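Side-chain contact in lymphotactin (PDB 2NYZ), which probably acts as a secreted chemokine that attracts lymphocytes, but not monocytes or neutrophils: residues V37-K42 with D58-M63. Residues are numbered along the deposited sequence; the frame is centred on the assembly and turned at random.
Sequences VIFITK and DVVRSM
Val-59 and Val-60 of helix 54-64 pack on Phe-39 and Val-37 of strand 37-41. The contact is purely apolar, with no hydrogen bond across it.

Val-59 makes the closest approach. Its CG1 lies 3.7 Å from CE1 of Phe-39 and 4.1 Å from CZ. CB of Val-59 also adjoins CZ of Phe-39, so the valine meets the far end of the ring. The two side chains meet at a slant. In Val-59, CG1 is anti to the backbone N (chi1 177°), which places this methyl against the ring.

Val-60 reaches two partners with a single methyl. CG2 of Val-60 is 4.3 Å from CE1 of Phe-39 and 4.2 Å from CG1 of Val-37. CE1 of Phe-39 therefore has a methyl from each helix valine. CG1 of Val-37 lies 3.6 Å above one face of the Phe-39 ring, offset toward the rim. Val-60 also touches Tyr-27 of strand 24-28.

The backbone N-H of Met-63, a turn after Val-59, is hydrogen-bonded to O of Val-59 (N to O 2.8 Å). Its side chain starts toward the strand and packs on Ile-24, but SD of Met-63 stays 4.7 Å from CE1 of Phe-39.

Val-56, earlier in the helix, also touches Val-37 and Phe-39, while Val-47 and Ala-49 of strand 46-49 adjoin the ring. The axes of strand 37-41 and helix segment 58-63 approach to 11.0 Å, at 58° to each other. This is the hydrophobic core of the chemokine fold, in which the C-terminal helix packs across a three-stranded antiparallel sheet, here against its middle strand.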
ATOM      1  N   VAL D  37       5.518  -1.791  36.032  1.00 55.82           N
ATOM      2  CA  VAL D  37       4.488  -1.622  37.031  1.00 54.17           C
ATOM      3  C   VAL D  37       3.246  -2.271  36.449  1.00 52.83           C
ATOM      4  O   VAL D  37       2.798  -1.899  35.363  1.00 52.80           O
ATOM      5  CB  VAL D  37       4.180  -0.140  37.267  1.00 53.70           C
ATOM      6  CG1 VAL D  37       2.999  -0.005  38.217  1.00 52.52           C
ATOM      7  CG2 VAL D  37       5.406   0.563  37.818  1.00 57.99           C
ATOM      8  N   ILE D  38       2.691  -3.246  37.155  1.00 49.97           N
ATOM      9  CA  ILE D  38       1.495  -3.900  36.661  1.00 47.77           C
ATOM     10  C   ILE D  38       0.281  -3.409  37.429  1.00 47.39           C
ATOM     11  O   ILE D  38       0.057  -3.808  38.574  1.00 50.19           O
ATOM     12  CB  ILE D  38       1.569  -5.433  36.810  1.00 48.16           C
ATOM     13  CG1 ILE D  38       2.864  -5.966  36.191  1.00 52.08           C
ATOM     14  CG2 ILE D  38       0.382  -6.071  36.101  1.00 36.47           C
ATOM     15  CD1 ILE D  38       3.096  -7.454  36.446  1.00 49.66           C
ATOM     16  N   PHE D  39      -0.498  -2.531  36.809  1.00 44.48           N
ATOM     17  CA  PHE D  39      -1.697  -2.028  37.462  1.00 45.07           C
ATOM     18  C   PHE D  39      -2.813  -3.067  37.324  1.00 47.03           C
ATOM     19  O   PHE D  39      -2.884  -3.790  36.331  1.00 48.78           O
ATOM     20  CB  PHE D  39      -2.144  -0.713  36.820  1.00 40.31           C
ATOM     21  CG  PHE D  39      -1.198   0.423  37.039  1.00 41.57           C
ATOM     22  CD1 PHE D  39      -0.968   0.918  38.319  1.00 44.22           C
ATOM     23  CD2 PHE D  39      -0.548   1.017  35.968  1.00 41.16           C
ATOM     24  CE1 PHE D  39      -0.107   1.990  38.525  1.00 45.21           C
ATOM     25  CE2 PHE D  39       0.313   2.088  36.162  1.00 43.82           C
ATOM     26  CZ  PHE D  39       0.535   2.577  37.442  1.00 45.36           C
ATOM     27  N   ILE D  40      -3.672  -3.155  38.328  1.00 47.38           N
ATOM     28  CA  ILE D  40      -4.790  -4.081  38.280  1.00 50.82           C
ATOM     29  C   ILE D  40      -6.049  -3.236  38.380  1.00 53.40           C
ATOM     30  O   ILE D  40      -6.394  -2.779  39.464  1.00 57.61           O
ATOM     31  CB  ILE D  40      -4.751  -5.057  39.455  1.00 53.71           C
ATOM     32  CG1 ILE D  40      -3.452  -5.875  39.402  1.00 63.82           C
ATOM     33  CG2 ILE D  40      -5.966  -5.964  39.408  1.00 52.33           C
ATOM     34  CD1 ILE D  40      -3.290  -6.875  40.544  1.00 66.99           C
ATOM     35  N   THR D  41      -6.725  -3.015  37.256  1.00 53.91           N
ATOM     36  CA  THR D  41      -7.934  -2.200  37.249  1.00 53.65           C
ATOM     37  C   THR D  41      -8.950  -2.743  38.241  1.00 56.99           C
ATOM     38  O   THR D  41      -8.890  -3.909  38.637  1.00 57.05           O
ATOM     39  CB  THR D  41      -8.587  -2.147  35.856  1.00 51.44           C
ATOM     40  OG1 THR D  41      -9.302  -3.363  35.612  1.00 51.56           O
ATOM     41  CG2 THR D  41      -7.523  -1.953  34.783  1.00 47.26           C
ATOM     42  N   LYS D  42      -9.891  -1.893  38.630  1.00 58.71           N
ATOM     43  CA  LYS D  42     -10.899  -2.272  39.600  1.00 60.67           C
ATOM     44  C   LYS D  42     -11.729  -3.486  39.224  1.00 60.73           C
ATOM     45  O   LYS D  42     -12.354  -4.085  40.097  1.00 62.46           O
ATOM     46  CB  LYS D  42     -11.805  -1.077  39.912  1.00 66.22           C
ATOM     47  CG  LYS D  42     -11.103   0.019  40.728  1.00 69.32           C
ATOM     48  CD  LYS D  42     -12.030   1.186  41.039  1.00 71.98           C
ATOM     49  CE  LYS D  42     -11.329   2.238  41.890  1.00 78.04           C
ATOM     50  NZ  LYS D  42     -10.218   2.929  41.173  1.00 80.45           N
ATOM     51  N   ASP D  58       3.248   9.081  39.285  1.00 77.34           N
ATOM     52  CA  ASP D  58       2.208   9.888  39.914  1.00 79.04           C
ATOM     53  C   ASP D  58       1.131   9.013  40.555  1.00 77.34           C
ATOM     54  O   ASP D  58       0.672   9.291  41.668  1.00 75.73           O
ATOM     55  CB  ASP D  58       1.563  10.813  38.870  1.00 86.06           C
ATOM     56  CG  ASP D  58       2.463  11.978  38.474  1.00 92.56           C
ATOM     57  OD1 ASP D  58       3.701  11.837  38.567  1.00 99.87           O
ATOM     58  OD2 ASP D  58       1.927  13.032  38.056  1.00 94.83           O
ATOM     59  N   VAL D  59       0.734   7.962  39.838  1.00 76.44           N
ATOM     60  CA  VAL D  59      -0.293   7.027  40.297  1.00 75.06           C
ATOM     61  C   VAL D  59       0.224   6.138  41.420  1.00 76.83           C
ATOM     62  O   VAL D  59      -0.456   5.927  42.423  1.00 75.49           O
ATOM     63  CB  VAL D  59      -0.770   6.132  39.139  1.00 71.07           C
ATOM     64  CG1 VAL D  59      -1.784   5.118  39.639  1.00 66.88           C
ATOM     65  CG2 VAL D  59      -1.368   6.992  38.043  1.00 67.55           C
ATOM     66  N   VAL D  60       1.430   5.613  41.237  1.00 78.93           N
ATOM     67  CA  VAL D  60       2.049   4.757  42.235  1.00 81.35           C
ATOM     68  C   VAL D  60       2.101   5.508  43.559  1.00 84.87           C
ATOM     69  O   VAL D  60       1.872   4.935  44.624  1.00 86.05           O
ATOM     70  CB  VAL D  60       3.474   4.368  41.803  1.00 80.11           C
ATOM     71  CG1 VAL D  60       4.176   3.606  42.909  1.00 80.48           C
ATOM     72  CG2 VAL D  60       3.406   3.514  40.552  1.00 81.59           C
ATOM     73  N   ARG D  61       2.391   6.803  43.481  1.00 87.76           N
ATOM     74  CA  ARG D  61       2.471   7.646  44.668  1.00 89.41           C
ATOM     75  C   ARG D  61       1.070   7.908  45.218  1.00 90.40           C
ATOM     76  O   ARG D  61       0.810   7.719  46.407  1.00 89.18           O
ATOM     77  CB  ARG D  61       3.146   8.973  44.313  1.00 90.80           C
ATOM     78  CG  ARG D  61       3.432   9.862  45.508  1.00 93.34           C
ATOM     79  CD  ARG D  61       4.058  11.186  45.092  1.00 90.71           C
ATOM     80  NE  ARG D  61       5.274  11.005  44.305  1.00 87.74           N
ATOM     81  CZ  ARG D  61       5.338  11.146  42.985  1.00 90.40           C
ATOM     82  NH1 ARG D  61       4.249  11.471  42.300  1.00 88.22           N
ATOM     83  NH2 ARG D  61       6.493  10.970  42.353  1.00 90.04           N
ATOM     84  N   SER D  62       0.173   8.335  44.337  1.00 92.08           N
ATOM     85  CA  SER D  62      -1.209   8.628  44.703  1.00 93.82           C
ATOM     86  C   SER D  62      -1.875   7.435  45.375  1.00 96.47           C
ATOM     87  O   SER D  62      -2.750   7.596  46.224  1.00 95.43           O
ATOM     88  CB  SER D  62      -2.010   9.026  43.460  1.00 92.75           C
ATOM     89  OG  SER D  62      -3.356   9.330  43.784  1.00 85.79           O
ATOM     90  N   MET D  63      -1.463   6.235  44.984  1.00100.45           N
ATOM     91  CA  MET D  63      -2.029   5.031  45.563  1.00105.24           C
ATOM     92  C   MET D  63      -1.396   4.734  46.908  1.00109.92           C
ATOM     93  O   MET D  63      -2.088   4.342  47.847  1.00111.74           O
ATOM     94  CB  MET D  63      -1.842   3.843  44.624  1.00104.02           C
ATOM     95  CG  MET D  63      -2.680   3.939  43.372  1.00103.96           C
ATOM     96  SD  MET D  63      -2.669   2.411  42.457  1.00 98.79           S
ATOM     97  CE  MET D  63      -3.936   1.494  43.336  1.00101.74           C
TER